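Local coordinates for protein GH26C (Muricauda sp. MAR_2010_75, PDB 6Q78) that probably hydrolyses internal beta-1,4-mannosidic linkages in mannan-type polysaccharides, as an endo-acting family 26 glycoside hydrolase, at residues V83-A88 / W373-D378; K103-S108 / C381-G386; W158-P163 / D194-K199. One frame throughout, in Å; residues are numbered along the deposited sequence.

Contact 1 of 3, residues V83-A88 / W373-D378; sequences VGQQDA and WYNYQD
Gln85 NE2 donates to the carbonyl oxygen Trp373 O over 2.9 Å, with an N-H...O angle of 156° and the donor in the carbonyl plane. The bond ties the end of strand 81-86 of the TIM barrel to the loop that leaves its parallel neighbour, strand 369-372. With CG anti to the backbone N (chi1 -178°) and the chain extended beyond it, the carboxamide of Gln85 is carried out to that loop. NE2 also makes a weak bond to Asn375 OD1 at 3.2 Å, the two amide planes nearly perpendicular, although that oxygen's stronger partner is Cys381 N; Gln85 OE1 is taken by Thr382 OG1. A leucine in place of Gln85 would probably leave Trp373 O without this donor and Thr382 OG1 without its mate. A water accepts from Asn375 N at 3.1 Å and lies within bonding distance of Gln86 O, 3.0 Å away, though it has more acceptors in reach than protons. Packing takes over further out. Gln86 lies alongside the indole of Trp373, its amide nearly parallel to the ring, in a CH-pi contact that puts CG 3.8 Å from the centroid of the six-membered ring; its NE2 bonds weakly to Ser115 O. Beside it Tyr374 CB rests 3.3 Å from Gln86 O, and Asp87 reaches the same tyrosine, OD2 lying 3.4 Å from CD2.

Contact 2 of 3, residues K103-S108 / C381-G386; sequences KKMTGS and CTPVPG
Met105, near the C-terminal end of helix 101-106, lays its side chain along the loop Pro383-Val384-Pro385, and no hydrogen bond joins the two segments. This is a surface contact in a TIM barrel: the short helix comes, along the chain, between strands 81-86 and 112-116, while the loop leads from strand 379-380 toward helix 390-397. It illustrates how proline-rich chain can pack on a helix without a hydrogen bond, apolar groups resting on each other and on backbone carbonyl oxygens. A chi1 of -175° turns Met105 CG away from the backbone N, and the bends at chi2 and chi3 bring the sulfur against the Val384-Pro385 peptide, where SD is 3.5 Å from Val384 C. The two prolines are met equally, SD being 4.0 Å from both Pro383 CG and Pro385 CD. CG of the same methionine sits 3.3 Å from Pro383 O. Next to it the helix backbone takes part, Lys104 O lying 3.4 Å from Pro385 CG, and the aliphatic part of Lys104 brings CD to 4.3 Å from Val384 CG1. The charged end of Lys104 turns away to a salt bridge with Asp101 and hydrogen bonds with the carbonyl oxygens of Asp99 and Asn96, which fixes the direction of the chain. Ala390, Phe393 and Met394 of helix 390-397 also pack on Met105, and Phe393 touches Pro383 as well. Behind this shell the helix closes where Gly107 leaves helical angles with a positive phi of 88°, its N still bonded to Lys103 O. An ST turn finishes the exit: Ser108 N donates to Thr106 OG1 at 3.0 Å, with an angle of 160° at the hydrogen.

Contact 3 of 3, residues W158-P163 / D194-K199; sequences WHFREP and DYYKQK
The irregular chain from Trp158 to Pro163 runs past helix 193-208 at a distance that leaves room for side chains, with CA of Phe160 9.4 Å from CA of Lys199 and CA of Pro163 7.5 Å from CA of Tyr195. In the TIM barrel this is a beta-alpha loop, following strand 153-157, packed on a helix of the beta-alpha-beta crossover that leads to strand 220-223. Trp158, Phe160 and Pro163 fill the space from the loop; Tyr195, Tyr196 and Lys199 fill it from the helix. Phe160 and Tyr196 meet rim to rim, their planes at 27° and neither ring over the face of the other, with Phe160 CE2 3.6 Å from Tyr196 CD1. Trp158 reaches the same tyrosine through CH2, 3.7 Å from CE1, while its CZ2 lies over the Phe160 ring, toward the rim, within the loop itself. Lys199 adds only its aliphatic part, CB at the indole edge and CG 3.9 Å from Phe160 CE1; NZ goes on to Asp123 and to the carbonyl oxygen of Thr121. At the other end, Pro163 CB packs 3.5 Å from Tyr195 CE1, and Pro163 O lies over one face of that ring, toward its rim. The phenol carries the polar part of the contact. At a chi1 of 173° the Tyr195 ring extends opposite its own amide nitrogen, which sends the hydroxyl toward the loop, where Asp123 OD1 is one partner and a water the other. That water donates to both sides, at 2.8 Å to Tyr195 OH and at 2.7 Å to Arg161 O.

How the contacts relate
Contacts 1 and 2, with centres about 11 Å apart, use successive loops, 373-378 before and 381-386 after the short strand 379-380. Besides the polar ties between them, Trp373 O of contact 1 packs 3.0 Å from Cys381 SG of contact 2. Contact 3 belongs to another part of the barrel, about 25 Å from contact 1 and 36 Å from contact 2, centre to centre, yet it still touches contact 1 where Trp373 CH2 meets His159 CE1 at 3.8 Å. A bound Tris molecule, probably from the crystallisation liquor, sits at this junction, about 3 Å from the Trp373 side chain and hydrogen-bonded to His159 NE2, which is consistent with a substrate pocket there.

Contact 1 of 3, residues V83-A88 / W373-D378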
loop_
_atom_site.group_PDB
_atom_site.type_symbol
_atom_site.label_atom_id
_atom_site.label_comp_id
_atom_site.label_asym_id
_atom_site.label_seq_id
_atom_site.Cartn_x
_atom_site.Cartn_y
_atom_site.Cartn_z
ATOM N N VAL A 83 6.244 10.023 2.038
ATOM C CA VAL A 83 4.870 10.150 2.511
ATOM C C VAL A 83 3.942 10.255 1.316
ATOM O O VAL A 83 4.128 11.113 0.450
ATOM C CB VAL A 83 4.729 11.376 3.419
ATOM C CG1 VAL A 83 3.265 11.695 3.712
ATOM C CG2 VAL A 83 5.506 11.109 4.732
ATOM N N GLY A 84 2.917 9.403 1.300
ATOM C CA GLY A 84 1.916 9.494 0.254
ATOM C C GLY A 84 0.489 9.413 0.761
ATOM O O GLY A 84 0.229 9.431 1.972
ATOM N N GLN A 85 -0.466 9.328 -0.166
ATOM C CA GLN A 85 -1.875 9.291 0.208
ATOM C C GLN A 85 -2.670 8.539 -0.860
ATOM O O GLN A 85 -2.424 8.685 -2.076
ATOM C CB GLN A 85 -2.438 10.711 0.444
ATOM C CG GLN A 85 -3.901 10.734 0.893
ATOM C CD GLN A 85 -4.260 12.042 1.619
ATOM O OE1 GLN A 85 -3.651 13.093 1.400
ATOM N NE2 GLN A 85 -5.252 11.971 2.488
ATOM N N GLN A 86 -3.622 7.745 -0.383
ATOM C CA GLN A 86 -4.531 7.011 -1.265
ATOM C C GLN A 86 -5.353 8.011 -2.079
ATOM O O GLN A 86 -5.895 8.974 -1.525
ATOM C CB GLN A 86 -5.470 6.158 -0.404
ATOM C CG GLN A 86 -6.346 5.209 -1.190
ATOM C CD GLN A 86 -5.585 4.013 -1.715
ATOM O OE1 GLN A 86 -4.430 3.807 -1.405
ATOM N NE2 GLN A 86 -6.278 3.199 -2.528
ATOM N N ASP A 87 -5.461 7.761 -3.391
ATOM C CA ASP A 87 -6.324 8.558 -4.276
ATOM C C ASP A 87 -6.043 10.054 -4.189
ATOM O O ASP A 87 -6.949 10.896 -4.260
ATOM C CB ASP A 87 -7.805 8.232 -4.043
ATOM C CG ASP A 87 -8.141 6.802 -4.420
ATOM O OD1 ASP A 87 -7.511 6.245 -5.316
ATOM O OD2 ASP A 87 -9.054 6.218 -3.805
ATOM N N ALA A 88 -4.766 10.399 -4.051
ATOM C CA ALA A 88 -4.421 11.808 -3.827
ATOM C C ALA A 88 -4.864 12.703 -4.990
ATOM O O ALA A 88 -5.089 13.902 -4.780
ATOM C CB ALA A 88 -2.918 11.942 -3.606
ATOM N N TRP A 373 -4.670 7.161 4.343
ATOM C CA TRP A 373 -5.863 6.858 3.571
ATOM C C TRP A 373 -6.399 8.135 2.919
ATOM O O TRP A 373 -5.871 9.227 3.123
ATOM C CB TRP A 373 -6.904 6.114 4.425
ATOM C CG TRP A 373 -7.857 5.319 3.601
ATOM C CD1 TRP A 373 -9.218 5.462 3.561
ATOM C CD2 TRP A 373 -7.539 4.251 2.679
ATOM N NE1 TRP A 373 -9.767 4.575 2.666
ATOM C CE2 TRP A 373 -8.767 3.814 2.117
ATOM C CE3 TRP A 373 -6.347 3.623 2.291
ATOM C CZ2 TRP A 373 -8.837 2.785 1.168
ATOM C CZ3 TRP A 373 -6.418 2.598 1.339
ATOM C CH2 TRP A 373 -7.659 2.198 0.789
ATOM N N TYR A 374 -7.441 8.004 2.106
ATOM C CA TYR A 374 -7.924 9.157 1.353
ATOM C C TYR A 374 -8.684 10.152 2.238
ATOM O O TYR A 374 -9.236 9.812 3.298
ATOM C CB TYR A 374 -8.737 8.774 0.111
ATOM C CG TYR A 374 -9.860 7.769 0.248
ATOM C CD1 TYR A 374 -10.976 8.019 1.040
ATOM C CD2 TYR A 374 -9.816 6.577 -0.471
ATOM C CE1 TYR A 374 -12.037 7.086 1.107
ATOM C CE2 TYR A 374 -10.856 5.663 -0.409
ATOM C CZ TYR A 374 -11.939 5.923 0.366
ATOM O OH TYR A 374 -12.976 4.990 0.427
ATOM N N ASN A 375 -8.736 11.392 1.763
ATOM C CA ASN A 375 -9.701 12.380 2.258
ATOM C C ASN A 375 -10.966 12.274 1.429
ATOM O O ASN A 375 -10.896 12.029 0.228
ATOM C CB ASN A 375 -9.129 13.789 2.057
ATOM C CG ASN A 375 -7.961 14.120 2.989
ATOM O OD1 ASN A 375 -7.696 13.440 3.981
ATOM N ND2 ASN A 375 -7.253 15.208 2.653
ATOM N N TYR A 376 -12.126 12.450 2.065
ATOM C CA TYR A 376 -13.375 12.224 1.344
ATOM C C TYR A 376 -14.511 12.961 2.037
ATOM O O TYR A 376 -14.712 12.792 3.241
ATOM C CB TYR A 376 -13.679 10.712 1.345
ATOM C CG TYR A 376 -14.954 10.340 0.622
ATOM C CD1 TYR A 376 -15.004 10.301 -0.762
ATOM C CD2 TYR A 376 -16.099 10.026 1.326
ATOM C CE1 TYR A 376 -16.180 9.958 -1.428
ATOM C CE2 TYR A 376 -17.268 9.684 0.674
ATOM C CZ TYR A 376 -17.294 9.648 -0.700
ATOM O OH TYR A 376 -18.468 9.301 -1.340
ATOM N N GLN A 377 -15.234 13.788 1.272
ATOM C CA GLN A 377 -16.360 14.551 1.810
ATOM C C GLN A 377 -15.936 15.323 3.059
ATOM O O GLN A 377 -14.983 16.095 2.987
ATOM C CB GLN A 377 -17.578 13.649 2.029
ATOM C CG GLN A 377 -18.037 13.022 0.718
ATOM C CD GLN A 377 -19.342 12.253 0.831
ATOM O OE1 GLN A 377 -19.753 11.839 1.917
ATOM N NE2 GLN A 377 -20.006 12.062 -0.309
ATOM N N ASP A 378 -16.604 15.127 4.207
ATOM C CA ASP A 378 -16.267 15.903 5.400
ATOM C C ASP A 378 -15.262 15.228 6.317
ATOM O O ASP A 378 -15.094 15.670 7.460
ATOM C CB ASP A 378 -17.534 16.232 6.192
ATOM C CG ASP A 378 -18.396 17.236 5.486
ATOM O OD1 ASP A 378 -17.846 18.222 4.955
ATOM O OD2 ASP A 378 -19.627 17.029 5.459
HETATM O O HOH W 1 -7.159 11.561 -0.868
#

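Contact 2 of 3, residues K103-S108 / C381-G386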
loop_
_atom_site.group_PDB
_atom_site.type_symbol
_atom_site.label_atom_id
_atom_site.label_comp_id
_atom_site.label_asym_id
_atom_site.label_seq_id
_atom_site.Cartn_x
_atom_site.Cartn_y
_atom_site.Cartn_z
ATOM N N LYS A 103 -0.857 18.884 -1.820
ATOM C CA LYS A 103 -0.284 20.066 -2.484
ATOM C C LYS A 103 -1.017 21.352 -2.101
ATOM O O LYS A 103 -0.382 22.401 -1.935
ATOM C CB LYS A 103 -0.294 19.876 -4.001
ATOM C CG LYS A 103 0.301 21.066 -4.769
ATOM C CD LYS A 103 0.448 20.701 -6.235
ATOM C CE LYS A 103 0.593 21.935 -7.076
ATOM N NZ LYS A 103 1.877 22.587 -6.821
ATOM N N LYS A 104 -2.349 21.302 -1.928
ATOM C CA LYS A 104 -3.037 22.486 -1.399
ATOM C C LYS A 104 -2.426 22.913 -0.076
ATOM O O LYS A 104 -2.329 24.111 0.220
ATOM C CB LYS A 104 -4.532 22.207 -1.161
ATOM C CG LYS A 104 -5.395 21.822 -2.393
ATOM C CD LYS A 104 -6.858 21.729 -1.954
ATOM C CE LYS A 104 -7.809 21.373 -3.068
ATOM N NZ LYS A 104 -7.776 19.903 -3.389
ATOM N N MET A 105 -2.077 21.941 0.763
ATOM C CA MET A 105 -1.606 22.183 2.122
ATOM C C MET A 105 -0.148 22.618 2.143
ATOM O O MET A 105 0.191 23.632 2.781
ATOM C CB MET A 105 -1.770 20.867 2.909
ATOM C CG MET A 105 -1.435 20.958 4.413
ATOM S SD MET A 105 -2.533 22.106 5.329
ATOM C CE MET A 105 -1.388 23.462 5.718
ATOM N N THR A 106 0.733 21.864 1.456
ATOM C CA THR A 106 2.184 22.001 1.599
ATOM C C THR A 106 2.860 22.690 0.425
ATOM O O THR A 106 4.026 23.096 0.566
ATOM C CB THR A 106 2.870 20.631 1.745
ATOM O OG1 THR A 106 2.901 19.949 0.465
ATOM C CG2 THR A 106 2.192 19.767 2.790
ATOM N N GLY A 107 2.184 22.804 -0.712
ATOM C CA GLY A 107 2.806 23.272 -1.941
ATOM C C GLY A 107 3.444 22.183 -2.771
ATOM O O GLY A 107 3.765 22.440 -3.957
ATOM N N SER A 108 3.628 20.978 -2.204
ATOM C CA SER A 108 4.174 19.836 -2.927
ATOM C C SER A 108 3.132 18.741 -3.037
ATOM O O SER A 108 2.359 18.529 -2.113
ATOM C CB SER A 108 5.386 19.282 -2.181
ATOM O OG SER A 108 5.882 18.124 -2.855
ATOM N N CYS A 381 -7.885 12.875 6.723
ATOM C CA CYS A 381 -6.753 12.497 7.544
ATOM C C CYS A 381 -5.479 13.232 7.169
ATOM O O CYS A 381 -4.457 13.030 7.823
ATOM C CB CYS A 381 -6.534 10.976 7.564
ATOM S SG CYS A 381 -6.016 10.278 5.983
ATOM N N THR A 382 -5.510 14.063 6.124
ATOM C CA THR A 382 -4.482 15.084 5.968
ATOM C C THR A 382 -5.200 16.414 5.776
ATOM O O THR A 382 -6.227 16.484 5.087
ATOM C CB THR A 382 -3.556 14.806 4.753
ATOM O OG1 THR A 382 -4.323 14.785 3.536
ATOM C CG2 THR A 382 -2.759 13.497 4.939
ATOM N N PRO A 383 -4.707 17.487 6.400
ATOM C CA PRO A 383 -5.459 18.747 6.408
ATOM C C PRO A 383 -5.205 19.569 5.152
ATOM O O PRO A 383 -4.257 19.333 4.390
ATOM C CB PRO A 383 -4.890 19.481 7.631
ATOM C CG PRO A 383 -3.448 19.016 7.670
ATOM C CD PRO A 383 -3.559 17.512 7.321
ATOM N N VAL A 384 -6.106 20.526 4.933
ATOM C CA VAL A 384 -5.882 21.579 3.945
ATOM C C VAL A 384 -5.864 22.889 4.728
ATOM O O VAL A 384 -6.236 22.907 5.912
ATOM C CB VAL A 384 -6.937 21.558 2.823
ATOM C CG1 VAL A 384 -6.870 20.220 2.025
ATOM C CG2 VAL A 384 -8.317 21.857 3.353
ATOM N N PRO A 385 -5.455 23.982 4.111
ATOM C CA PRO A 385 -5.294 25.202 4.903
ATOM C C PRO A 385 -6.582 25.681 5.577
ATOM O O PRO A 385 -7.640 25.667 5.020
ATOM C CB PRO A 385 -4.743 26.206 3.872
ATOM C CG PRO A 385 -3.990 25.337 2.899
ATOM C CD PRO A 385 -4.890 24.140 2.762
ATOM N N GLY A 386 -6.423 26.103 6.816
ATOM C CA GLY A 386 -7.526 26.561 7.628
ATOM C C GLY A 386 -8.163 25.472 8.473
ATOM O O GLY A 386 -8.980 25.765 9.298
#

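Contact 3 of 3, residues W158-P163 / D194-K199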
loop_
_atom_site.group_PDB
_atom_site.type_symbol
_atom_site.label_atom_id
_atom_site.label_comp_id
_atom_site.label_asym_id
_atom_site.label_seq_id
_atom_site.Cartn_x
_atom_site.Cartn_y
_atom_site.Cartn_z
ATOM N N TRP A 158 -6.169 -4.022 -3.031
ATOM C CA TRP A 158 -7.218 -4.689 -3.804
ATOM C C TRP A 158 -8.383 -5.018 -2.882
ATOM O O TRP A 158 -8.374 -6.058 -2.199
ATOM C CB TRP A 158 -6.646 -5.945 -4.433
ATOM C CG TRP A 158 -7.595 -6.621 -5.379
ATOM C CD1 TRP A 158 -8.738 -6.089 -5.942
ATOM C CD2 TRP A 158 -7.449 -7.926 -5.943
ATOM N NE1 TRP A 158 -9.330 -7.011 -6.801
ATOM C CE2 TRP A 158 -8.544 -8.141 -6.821
ATOM C CE3 TRP A 158 -6.517 -8.943 -5.770
ATOM C CZ2 TRP A 158 -8.691 -9.317 -7.540
ATOM C CZ3 TRP A 158 -6.691 -10.137 -6.472
ATOM C CH2 TRP A 158 -7.759 -10.305 -7.338
ATOM N N HIS A 159 -9.410 -4.153 -2.892
ATOM C CA HIS A 159 -10.647 -4.475 -2.186
ATOM C C HIS A 159 -11.466 -5.354 -3.124
ATOM O O HIS A 159 -12.329 -4.898 -3.897
ATOM C CB HIS A 159 -11.375 -3.217 -1.734
ATOM C CG HIS A 159 -10.740 -2.555 -0.552
ATOM N ND1 HIS A 159 -9.688 -1.668 -0.677
ATOM C CD2 HIS A 159 -11.021 -2.626 0.777
ATOM C CE1 HIS A 159 -9.331 -1.244 0.527
ATOM N NE2 HIS A 159 -10.109 -1.824 1.428
ATOM N N PHE A 160 -11.136 -6.652 -3.073
ATOM C CA PHE A 160 -11.632 -7.676 -3.999
ATOM C C PHE A 160 -12.976 -8.198 -3.502
ATOM O O PHE A 160 -13.062 -8.807 -2.438
ATOM C CB PHE A 160 -10.544 -8.755 -4.043
ATOM C CG PHE A 160 -10.845 -9.976 -4.917
ATOM C CD1 PHE A 160 -11.726 -9.915 -5.978
ATOM C CD2 PHE A 160 -10.169 -11.165 -4.677
ATOM C CE1 PHE A 160 -11.950 -11.054 -6.773
ATOM C CE2 PHE A 160 -10.423 -12.296 -5.429
ATOM C CZ PHE A 160 -11.317 -12.245 -6.471
ATOM N N ARG A 161 -14.036 -7.894 -4.238
ATOM C CA ARG A 161 -15.356 -8.374 -3.844
ATOM C C ARG A 161 -15.391 -9.893 -3.932
ATOM O O ARG A 161 -14.842 -10.497 -4.856
ATOM C CB ARG A 161 -16.450 -7.719 -4.703
ATOM C CG ARG A 161 -16.519 -6.219 -4.448
ATOM C CD ARG A 161 -17.473 -5.500 -5.387
ATOM N NE ARG A 161 -17.150 -4.080 -5.398
ATOM C CZ ARG A 161 -17.600 -3.186 -4.533
ATOM N NH1 ARG A 161 -18.423 -3.541 -3.558
ATOM N NH2 ARG A 161 -17.184 -1.912 -4.642
ATOM N N GLU A 162 -16.064 -10.511 -2.973
ATOM C CA GLU A 162 -16.003 -11.948 -2.830
ATOM C C GLU A 162 -16.594 -12.622 -4.068
ATOM O O GLU A 162 -17.480 -12.066 -4.728
ATOM C CB GLU A 162 -16.728 -12.383 -1.549
ATOM C CG GLU A 162 -18.279 -12.216 -1.559
ATOM C CD GLU A 162 -18.971 -13.285 -2.366
ATOM O OE1 GLU A 162 -20.074 -13.006 -2.944
ATOM O OE2 GLU A 162 -18.429 -14.413 -2.408
ATOM N N PRO A 163 -16.129 -13.835 -4.388
ATOM C CA PRO A 163 -16.328 -14.376 -5.748
ATOM C C PRO A 163 -17.705 -14.952 -6.041
ATOM O O PRO A 163 -18.061 -15.066 -7.229
ATOM C CB PRO A 163 -15.257 -15.489 -5.844
ATOM C CG PRO A 163 -15.119 -15.943 -4.408
ATOM C CD PRO A 163 -15.175 -14.637 -3.620
ATOM N N ASP A 194 -11.027 -20.780 -11.396
ATOM C CA ASP A 194 -10.903 -20.197 -12.728
ATOM C C ASP A 194 -11.357 -18.743 -12.737
ATOM O O ASP A 194 -10.726 -17.893 -13.382
ATOM C CB ASP A 194 -11.712 -21.017 -13.730
ATOM C CG ASP A 194 -11.033 -22.321 -14.099
ATOM O OD1 ASP A 194 -11.742 -23.260 -14.525
ATOM O OD2 ASP A 194 -9.802 -22.414 -13.947
ATOM N N TYR A 195 -12.431 -18.428 -11.998
ATOM C CA TYR A 195 -12.851 -17.036 -11.827
ATOM C C TYR A 195 -11.715 -16.182 -11.279
ATOM O O TYR A 195 -11.466 -15.051 -11.750
ATOM C CB TYR A 195 -14.020 -17.027 -10.840
ATOM C CG TYR A 195 -14.513 -15.677 -10.375
ATOM C CD1 TYR A 195 -13.973 -15.066 -9.260
ATOM C CD2 TYR A 195 -15.561 -15.037 -11.008
ATOM C CE1 TYR A 195 -14.443 -13.853 -8.798
ATOM C CE2 TYR A 195 -16.030 -13.796 -10.551
ATOM C CZ TYR A 195 -15.471 -13.234 -9.432
ATOM O OH TYR A 195 -15.937 -12.022 -8.970
ATOM N N TYR A 196 -11.022 -16.700 -10.264
ATOM C CA TYR A 196 -9.929 -15.932 -9.666
ATOM C C TYR A 196 -8.763 -15.766 -10.645
ATOM O O TYR A 196 -8.166 -14.681 -10.731
ATOM C CB TYR A 196 -9.458 -16.639 -8.393
ATOM C CG TYR A 196 -8.327 -15.936 -7.702
ATOM C CD1 TYR A 196 -8.451 -14.596 -7.337
ATOM C CD2 TYR A 196 -7.126 -16.592 -7.416
ATOM C CE1 TYR A 196 -7.421 -13.916 -6.692
ATOM C CE2 TYR A 196 -6.066 -15.914 -6.741
ATOM C CZ TYR A 196 -6.242 -14.575 -6.406
ATOM O OH TYR A 196 -5.259 -13.843 -5.790
ATOM N N LYS A 197 -8.430 -16.810 -11.402
ATOM C CA LYS A 197 -7.387 -16.664 -12.414
ATOM C C LYS A 197 -7.743 -15.569 -13.404
ATOM O O LYS A 197 -6.870 -14.797 -13.804
ATOM C CB LYS A 197 -7.111 -17.994 -13.114
ATOM C CG LYS A 197 -6.349 -18.987 -12.224
ATOM C CD LYS A 197 -5.923 -20.274 -12.963
ATOM C CE LYS A 197 -7.043 -21.117 -13.448
ATOM N NZ LYS A 197 -6.338 -22.311 -14.036
ATOM N N GLN A 198 -9.029 -15.466 -13.790
ATOM C CA GLN A 198 -9.428 -14.406 -14.718
ATOM C C GLN A 198 -9.229 -13.030 -14.102
ATOM O O GLN A 198 -8.827 -12.090 -14.799
ATOM C CB GLN A 198 -10.879 -14.624 -15.165
ATOM C CG GLN A 198 -11.272 -13.799 -16.391
ATOM C CD GLN A 198 -11.489 -12.330 -16.082
ATOM O OE1 GLN A 198 -12.113 -11.971 -15.082
ATOM N NE2 GLN A 198 -10.957 -11.461 -16.946
ATOM N N LYS A 199 -9.498 -12.884 -12.802
ATOM C CA LYS A 199 -9.243 -11.592 -12.153
ATOM C C LYS A 199 -7.756 -11.253 -12.163
ATOM O O LYS A 199 -7.370 -10.095 -12.382
ATOM C CB LYS A 199 -9.752 -11.604 -10.711
ATOM C CG LYS A 199 -11.252 -11.835 -10.541
ATOM C CD LYS A 199 -12.097 -10.901 -11.418
ATOM C CE LYS A 199 -13.579 -11.036 -10.999
ATOM N NZ LYS A 199 -14.462 -10.124 -11.829
HETATM O O HOH W 2 -15.137 -9.828 -7.495
#